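Local structure of possible adhesin (Caldicellulosiruptor kronotskyensis, 4WA0) at residues Q104-Y109 and S123-A128; K81-N86 and I100-E105. The protein probably mediates attachment of the bacterium to cellulose as a tapirin, this chain being its C-terminal beta-helix domain, which binds a magnesium ion. All blocks are in the same frame, centred on the assembly; numbering follows the deposited sequence. Where two conformers were deposited one is given.

Contact 1: residues Q104-Y109 and S123-A128; sequences QEMQLY and SNVKLA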
ATOM      1  N   GLN A 104      -1.181 -13.349   8.189  1.00 14.34           N
ATOM      2  CA  GLN A 104      -1.322 -14.711   7.656  1.00 17.78           C
ATOM      3  C   GLN A 104      -0.154 -14.955   6.645  1.00 18.06           C
ATOM      4  O   GLN A 104       0.973 -14.688   6.973  1.00 21.67           O
ATOM      5  CB  GLN A 104      -2.724 -14.917   7.120  1.00 17.92           C
ATOM      6  CG  GLN A 104      -3.779 -14.751   8.220  1.00 20.00           C
ATOM      7  CD  GLN A 104      -5.258 -14.786   7.760  1.00 24.82           C
ATOM      8  OE1 GLN A 104      -6.158 -14.449   8.516  1.00 33.45           O
ATOM      9  NE2 GLN A 104      -5.495 -15.215   6.579  1.00 31.23           N
ATOM     10  N   GLU A 105      -0.427 -15.524   5.509  1.00 18.95           N
ATOM     11  CA  GLU A 105       0.612 -16.018   4.638  1.00 21.65           C
ATOM     12  C   GLU A 105       1.125 -14.929   3.702  1.00 18.41           C
ATOM     13  O   GLU A 105       0.335 -14.006   3.324  1.00 17.18           O
ATOM     14  CB  GLU A 105       0.040 -17.115   3.828  1.00 26.06           C
ATOM     15  CG  GLU A 105      -0.115 -18.382   4.660  1.00 35.92           C
ATOM     16  CD  GLU A 105       0.121 -19.556   3.776  1.00 44.22           C
ATOM     17  OE1 GLU A 105      -0.245 -19.448   2.577  1.00 58.85           O
ATOM     18  OE2 GLU A 105       0.679 -20.566   4.228  1.00 40.10           O
HETATM   19  N   MSE A 106       2.437 -14.897   3.489  0.55 15.73           N
HETATM   20  CA  MSE A 106       3.069 -14.045   2.475  0.55 13.21           C
HETATM   21  C   MSE A 106       3.388 -14.915   1.309  0.55 13.07           C
HETATM   22  O   MSE A 106       4.225 -15.801   1.436  0.55 10.66           O
HETATM   23  CB  MSE A 106       4.329 -13.357   2.962  0.55 14.98           C
HETATM   24  CG  MSE A 106       4.842 -12.473   1.833  0.55 16.68           C
HETATM   25 SE   MSE A 106       6.435 -11.420   2.330  0.55 21.84          SE
HETATM   26  CE  MSE A 106       6.176 -10.994   4.254  0.55 20.17           C
ATOM     27  N   GLN A 107       2.715 -14.702   0.169  0.55 11.96           N
ATOM     28  CA  GLN A 107       2.903 -15.549  -1.017  0.55 13.04           C
ATOM     29  C   GLN A 107       3.437 -14.707  -2.177  0.55 11.90           C
ATOM     30  O   GLN A 107       2.710 -13.819  -2.658  0.55 12.16           O
ATOM     31  CB  GLN A 107       1.593 -16.227  -1.389  0.55 16.10           C
ATOM     32  CG  GLN A 107       1.286 -17.430  -0.500  0.55 19.83           C
ATOM     33  CD  GLN A 107       0.015 -18.148  -0.907  0.55 22.94           C
ATOM     34  OE1 GLN A 107      -0.362 -18.141  -2.064  0.55 29.17           O
ATOM     35  NE2 GLN A 107      -0.644 -18.777   0.050  0.55 28.42           N
ATOM     36  N   LEU A 108       4.689 -14.906  -2.579  1.00 10.22           N
ATOM     37  CA  LEU A 108       5.317 -14.070  -3.595  1.00 10.45           C
ATOM     38  C   LEU A 108       5.547 -14.937  -4.821  1.00 11.07           C
ATOM     39  O   LEU A 108       6.473 -15.743  -4.844  1.00 11.84           O
ATOM     40  CB  LEU A 108       6.599 -13.444  -3.127  1.00 11.54           C
ATOM     41  CG  LEU A 108       6.554 -12.645  -1.808  1.00 12.04           C
ATOM     42  CD1 LEU A 108       7.907 -12.036  -1.487  1.00 13.15           C
ATOM     43  CD2 LEU A 108       5.484 -11.588  -1.819  1.00 11.93           C
ATOM     44  N   TYR A 109       4.711 -14.758  -5.835  1.00 11.83           N
ATOM     45  CA  TYR A 109       4.791 -15.491  -7.091  1.00 12.00           C
ATOM     46  C   TYR A 109       5.345 -14.624  -8.214  1.00 11.83           C
ATOM     47  O   TYR A 109       6.053 -15.118  -9.099  1.00 10.96           O
ATOM     48  CB  TYR A 109       3.411 -16.018  -7.449  1.00 11.65           C
ATOM     49  CG  TYR A 109       2.896 -17.102  -6.491  1.00 16.13           C
ATOM     50  CD1 TYR A 109       3.745 -17.786  -5.644  1.00 18.27           C
ATOM     51  CD2 TYR A 109       1.572 -17.309  -6.330  1.00 26.26           C
ATOM     52  CE1 TYR A 109       3.258 -18.695  -4.692  1.00 22.22           C
ATOM     53  CE2 TYR A 109       1.097 -18.275  -5.427  1.00 27.80           C
ATOM     54  CZ  TYR A 109       1.952 -18.957  -4.631  1.00 25.76           C
ATOM     55  OH  TYR A 109       1.466 -19.902  -3.699  1.00 27.68           O
ATOM     56  N   SER A 123       2.857 -16.432  10.086  1.00 15.53           N
ATOM     57  CA  SER A 123       2.608 -17.693   9.410  1.00 17.37           C
ATOM     58  C   SER A 123       3.748 -18.004   8.440  1.00 15.69           C
ATOM     59  O   SER A 123       4.937 -17.807   8.766  1.00 15.08           O
ATOM     60  CB  SER A 123       1.193 -17.643   8.774  1.00 19.26           C
ATOM     61  OG  SER A 123       0.845 -18.855   8.138  1.00 21.40           O
ATOM     62  N   ASN A 124       3.431 -18.529   7.283  1.00 13.40           N
ATOM     63  CA  ASN A 124       4.418 -18.916   6.311  1.00 13.56           C
ATOM     64  C   ASN A 124       4.756 -17.779   5.349  1.00 11.49           C
ATOM     65  O   ASN A 124       3.915 -16.915   5.003  1.00 11.49           O
ATOM     66  CB  ASN A 124       3.898 -20.091   5.531  1.00 14.37           C
ATOM     67  CG  ASN A 124       3.371 -21.192   6.437  1.00 18.42           C
ATOM     68  OD1 ASN A 124       4.076 -21.682   7.351  1.00 17.10           O
ATOM     69  ND2 ASN A 124       2.198 -21.627   6.155  1.00 18.03           N
ATOM     70  N   VAL A 125       5.987 -17.863   4.823  1.00 10.82           N
ATOM     71  CA  VAL A 125       6.472 -16.997   3.770  1.00 10.85           C
ATOM     72  C   VAL A 125       6.891 -17.891   2.597  1.00 11.99           C
ATOM     73  O   VAL A 125       7.784 -18.669   2.760  1.00 13.62           O
ATOM     74  CB  VAL A 125       7.595 -16.055   4.200  1.00 11.92           C
ATOM     75  CG1 VAL A 125       8.113 -15.208   3.047  1.00 13.35           C
ATOM     76  CG2 VAL A 125       7.124 -15.184   5.352  1.00 12.12           C
ATOM     77  N   LYS A 126       6.172 -17.823   1.485  1.00 10.76           N
ATOM     78  CA  LYS A 126       6.355 -18.700   0.315  1.00 12.36           C
ATOM     79  C   LYS A 126       6.766 -17.861  -0.892  1.00 11.90           C
ATOM     80  O   LYS A 126       6.047 -16.915  -1.231  1.00 11.91           O
ATOM     81  CB  LYS A 126       5.080 -19.450   0.063  1.00 12.66           C
ATOM     82  CG  LYS A 126       5.282 -20.386  -1.087  1.00 16.04           C
ATOM     83  CD  LYS A 126       4.053 -21.149  -1.441  1.00 17.95           C
ATOM     84  CE  LYS A 126       4.345 -21.870  -2.775  1.00 21.03           C
ATOM     85  NZ  LYS A 126       3.286 -22.880  -2.994  1.00 26.45           N
ATOM     86  N   LEU A 127       7.961 -18.108  -1.393  1.00 10.23           N
ATOM     87  CA  LEU A 127       8.423 -17.507  -2.662  1.00 10.62           C
ATOM     88  C   LEU A 127       8.493 -18.609  -3.697  1.00 11.59           C
ATOM     89  O   LEU A 127       9.092 -19.633  -3.437  1.00 11.95           O
ATOM     90  CB  LEU A 127       9.779 -16.911  -2.549  1.00 12.31           C
ATOM     91  CG  LEU A 127       9.869 -15.631  -1.740  1.00 16.84           C
ATOM     92  CD1 LEU A 127       9.866 -15.987  -0.317  1.00 18.78           C
ATOM     93  CD2 LEU A 127      11.265 -15.052  -2.015  1.00 17.59           C
ATOM     94  N   ALA A 128       7.791 -18.408  -4.821  1.00 10.56           N
ATOM     95  CA  ALA A 128       7.706 -19.476  -5.875  1.00 10.71           C
ATOM     96  C   ALA A 128       7.809 -18.878  -7.251  1.00 12.43           C
ATOM     97  O   ALA A 128       6.930 -18.121  -7.672  1.00 14.40           O
ATOM     98  CB  ALA A 128       6.432 -20.247  -5.715  1.00 11.88           C
TER
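M106-L108 and V125-L127 run parallel as neighbouring rungs of the beta-helix, joined by a regular backbone ladder. M106 N donates to N124 O, K126 N to M106 O (2.8 Å), L108 N to K126 O (2.8 Å) and A128 N to L108 O, all nearly straight.

A side-chain bond joins the two residues that precede the strands. N124 ND2 donates to E105 OE2 at 2.7 Å and 175°, in its own amide plane and onto the anti lone pair of the carboxylate; the flat groups are turned 76° from one another. N124 OD1 takes T145 N, so a polar line E105-N124-T145 crosses three rungs.

Apolar contacts lie on both faces. On the buried one, L108 CD1 packs on L127 CG (4.1 Å) and selenomethionine M106 CB on V125 CG2. On the outer one, Y109 CD1 lies 3.6 Å from A128 CB. K126, with CG anti to the backbone N (chi1 -178°) and the rest extended, carries CE to the edge of the Y109 ring, 3.9 Å from CE1.

Apolar side chains thus pack inside, while K126 and Y109, apolar along their length with polar ends, suit the partly exposed side. The straight N124 bond should limit rotation of the E105 carboxylate, with Q107, in its modelled conformer, a less certain second hold.

Contact 2: residues K81-N86 and I100-E105; sequences KSLKAN and IYVGQE
I100 and L83 meet on the inner side of a corner of the beta-helix, where I100 CD1 lies 3.9 Å from L83 CD2 and the two chains cross at about a right angle. The isoleucine reaches this far because CG1 is anti to its backbone nitrogen (chi1 -180°) and CD1 extends the chain; branched apolar residues suit so buried a place.

V102 continues the apolar lining with both methyls. CG2 lies 4.2 Å from L83 CB, whereas CG1 sits against the backbone, 3.3 Å from K81 O. G103, with no side chain, follows where the chain leaves the strand and turns; its amide nitrogen lies above one face of the Y101 ring, offset toward the ring's margin.

Q104 starts the polar part. Its N donates to K81 O at 2.9 Å, approaching from well above the carbonyl plane rather than on a lone pair. Its extended side chain runs alongside that of K81, pointing the same way, with NE2 3.8 Å from K81 CB; two long, flexible chains can share this partly exposed place through their methylene groups.

E105 is reached from S82 and L83. The S82 chi1 of -70° sets OG anti to the serine's carbonyl carbon, where it accepts from E105 N (3.1 Å, 143°), and E105 O accepts from L83 N along the carbonyl direction. The carboxylate turns away to N124 and, in the modelled conformer, Q107.

Beyond the pair, L83 also packs on M56 and I58 of strand 56-58, while I100 touches M106 of strand 106-108 and F116 of strand 112-116. The corner therefore joins strand 83-85 of one rung to the bend between strands 99-102 and 106-108 of the next.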
ATOM      1  N   LYS A  81      -4.234  -9.894   6.957  1.00 13.16           N
ATOM      2  CA  LYS A  81      -4.388 -11.291   6.477  1.00 13.60           C
ATOM      3  C   LYS A  81      -3.207 -11.675   5.607  1.00 11.44           C
ATOM      4  O   LYS A  81      -2.082 -11.517   6.105  1.00 12.84           O
ATOM      5  CB  LYS A  81      -5.792 -11.509   5.882  1.00 12.69           C
ATOM      6  CG  LYS A  81      -6.889 -11.101   6.863  1.00 16.49           C
ATOM      7  CD  LYS A  81      -8.266 -11.315   6.273  1.00 17.14           C
ATOM      8  CE  LYS A  81      -9.310 -10.861   7.308  1.00 22.30           C
ATOM      9  NZ  LYS A  81     -10.639 -11.087   6.702  1.00 22.40           N
ATOM     10  N   SER A  82      -3.426 -12.246   4.425  1.00 12.69           N
ATOM     11  CA  SER A  82      -2.368 -12.647   3.565  1.00 15.25           C
ATOM     12  C   SER A  82      -1.984 -11.546   2.566  1.00 13.08           C
ATOM     13  O   SER A  82      -2.826 -10.646   2.226  1.00 11.47           O
ATOM     14  CB  SER A  82      -2.832 -13.859   2.795  1.00 17.63           C
ATOM     15  OG  SER A  82      -2.905 -14.925   3.743  1.00 24.05           O
ATOM     16  N   LEU A  83      -0.717 -11.570   2.203  1.00 13.49           N
ATOM     17  CA  LEU A  83      -0.218 -10.822   1.066  1.00 12.84           C
ATOM     18  C   LEU A  83       0.058 -11.743  -0.090  1.00 13.24           C
ATOM     19  O   LEU A  83       0.807 -12.789   0.049  1.00 12.74           O
ATOM     20  CB  LEU A  83       1.060 -10.137   1.432  1.00 15.31           C
ATOM     21  CG  LEU A  83       1.806  -9.435   0.281  1.00 14.21           C
ATOM     22  CD1 LEU A  83       1.020  -8.358  -0.427  1.00 15.55           C
ATOM     23  CD2 LEU A  83       3.045  -8.812   0.894  1.00 15.96           C
ATOM     24  N   LYS A  84      -0.467 -11.400  -1.255  0.53 11.77           N
ATOM     25  CA  LYS A  84      -0.267 -12.221  -2.422  0.53 11.99           C
ATOM     26  C   LYS A  84       0.203 -11.370  -3.589  0.53 11.72           C
ATOM     27  O   LYS A  84      -0.557 -10.496  -4.042  0.53 12.19           O
ATOM     28  CB  LYS A  84      -1.555 -12.964  -2.820  0.53 14.40           C
ATOM     29  CG  LYS A  84      -1.320 -13.837  -4.021  0.53 16.01           C
ATOM     30  CD  LYS A  84      -2.443 -14.783  -4.365  0.53 19.12           C
ATOM     31  CE  LYS A  84      -1.820 -16.077  -4.890  0.53 21.61           C
ATOM     32  NZ  LYS A  84      -2.700 -16.846  -5.793  0.53 23.87           N
ATOM     33  N   ALA A  85       1.428 -11.646  -4.063  1.00 10.98           N
ATOM     34  CA  ALA A  85       1.996 -10.954  -5.262  1.00 10.78           C
ATOM     35  C   ALA A  85       1.877 -11.884  -6.445  1.00 10.87           C
ATOM     36  O   ALA A  85       2.588 -12.859  -6.583  1.00 12.05           O
ATOM     37  CB  ALA A  85       3.383 -10.489  -5.012  1.00 11.67           C
ATOM     38  N   ASN A  86       0.870 -11.636  -7.271  1.00 10.59           N
ATOM     39  CA  ASN A  86       0.570 -12.488  -8.379  1.00 11.48           C
ATOM     40  C   ASN A  86       1.591 -12.365  -9.551  1.00 11.32           C
ATOM     41  O   ASN A  86       2.354 -11.388  -9.648  1.00 11.60           O
ATOM     42  CB  ASN A  86      -0.883 -12.279  -8.865  1.00 13.13           C
ATOM     43  CG  ASN A  86      -1.901 -12.815  -7.880  1.00 15.59           C
ATOM     44  OD1 ASN A  86      -1.703 -13.897  -7.290  1.00 22.99           O
ATOM     45  ND2 ASN A  86      -2.990 -12.122  -7.727  1.00 20.90           N
ATOM     46  N   ILE A 100       7.846  -4.793   7.248  1.00 12.61           N
ATOM     47  CA  ILE A 100       6.613  -5.427   6.713  1.00 12.51           C
ATOM     48  C   ILE A 100       6.083  -6.387   7.772  1.00 13.80           C
ATOM     49  O   ILE A 100       6.878  -7.151   8.355  1.00 13.57           O
ATOM     50  CB  ILE A 100       6.839  -6.106   5.343  1.00 13.50           C
ATOM     51  CG1 ILE A 100       5.549  -6.753   4.808  1.00 15.05           C
ATOM     52  CG2 ILE A 100       7.993  -7.148   5.328  1.00 14.49           C
ATOM     53  CD1 ILE A 100       5.541  -7.044   3.355  1.00 16.07           C
ATOM     54  N   TYR A 101       4.772  -6.341   8.038  1.00 13.36           N
ATOM     55  CA  TYR A 101       4.133  -7.294   8.879  1.00 12.92           C
ATOM     56  C   TYR A 101       3.017  -7.931   8.087  1.00 12.04           C
ATOM     57  O   TYR A 101       2.230  -7.196   7.478  1.00 12.08           O
ATOM     58  CB  TYR A 101       3.533  -6.570  10.088  1.00 14.54           C
ATOM     59  CG  TYR A 101       2.545  -7.404  10.845  1.00 14.20           C
ATOM     60  CD1 TYR A 101       3.010  -8.517  11.636  1.00 16.39           C
ATOM     61  CD2 TYR A 101       1.168  -7.256  10.691  1.00 15.85           C
ATOM     62  CE1 TYR A 101       2.098  -9.356  12.262  1.00 17.71           C
ATOM     63  CE2 TYR A 101       0.259  -8.078  11.377  1.00 17.33           C
ATOM     64  CZ  TYR A 101       0.719  -9.127  12.131  1.00 18.65           C
ATOM     65  OH  TYR A 101      -0.199  -9.947  12.789  1.00 23.07           O
ATOM     66  N   VAL A 102       2.915  -9.259   8.121  1.00 13.24           N
ATOM     67  CA  VAL A 102       1.823 -10.008   7.512  1.00 13.38           C
ATOM     68  C   VAL A 102       1.291 -10.962   8.564  1.00 14.75           C
ATOM     69  O   VAL A 102       2.019 -11.835   9.071  1.00 14.56           O
ATOM     70  CB  VAL A 102       2.271 -10.735   6.260  1.00 12.43           C
ATOM     71  CG1 VAL A 102       1.172 -11.490   5.586  1.00 13.19           C
ATOM     72  CG2 VAL A 102       2.811  -9.774   5.198  1.00 12.15           C
ATOM     73  N   GLY A 103      -0.022 -10.863   8.816  1.00 14.44           N
ATOM     74  CA  GLY A 103      -0.667 -11.661   9.858  1.00 15.36           C
ATOM     75  C   GLY A 103      -0.895 -13.092   9.457  1.00 16.58           C
ATOM     76  O   GLY A 103      -0.857 -13.969  10.316  1.00 20.03           O
ATOM     77  N   GLN A 104      -1.181 -13.349   8.189  1.00 14.34           N
ATOM     78  CA  GLN A 104      -1.322 -14.711   7.656  1.00 17.78           C
ATOM     79  C   GLN A 104      -0.154 -14.955   6.645  1.00 18.06           C
ATOM     80  O   GLN A 104       0.973 -14.688   6.973  1.00 21.67           O
ATOM     81  CB  GLN A 104      -2.724 -14.917   7.120  1.00 17.92           C
ATOM     82  CG  GLN A 104      -3.779 -14.751   8.220  1.00 20.00           C
ATOM     83  CD  GLN A 104      -5.258 -14.786   7.760  1.00 24.82           C
ATOM     84  OE1 GLN A 104      -6.158 -14.449   8.516  1.00 33.45           O
ATOM     85  NE2 GLN A 104      -5.495 -15.215   6.579  1.00 31.23           N
ATOM     86  N   GLU A 105      -0.427 -15.524   5.509  1.00 18.95           N
ATOM     87  CA  GLU A 105       0.612 -16.018   4.638  1.00 21.65           C
ATOM     88  C   GLU A 105       1.125 -14.929   3.702  1.00 18.41           C
ATOM     89  O   GLU A 105       0.335 -14.006   3.324  1.00 17.18           O
ATOM     90  CB  GLU A 105       0.040 -17.115   3.828  1.00 26.06           C
ATOM     91  CG  GLU A 105      -0.115 -18.382   4.660  1.00 35.92           C
ATOM     92  CD  GLU A 105       0.121 -19.556   3.776  1.00 44.22           C
ATOM     93  OE1 GLU A 105      -0.245 -19.448   2.577  1.00 58.85           O
ATOM     94  OE2 GLU A 105       0.679 -20.566   4.228  1.00 40.10           O
TER

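Overall arrangement
The two contacts are successive steps along one beta-helix, with centres about 7 Å apart, and both use Q104 and E105. In contact 2 these residues meet the preceding rung at K81-L83; in contact 1 E105 meets the following one at N124. Strand 106-108 lies between strands 83-85 and 125-128 in the same parallel sheet, and its backbone bonds to the earlier strand are probable ones, Q107 N to L83 O at 2.7 Å and Q107 O to A85 N at 2.9 Å. Both contacts lie away from the magnesium site of D239, V241, S243, L246 and E275, and join consecutive rungs of the solenoid.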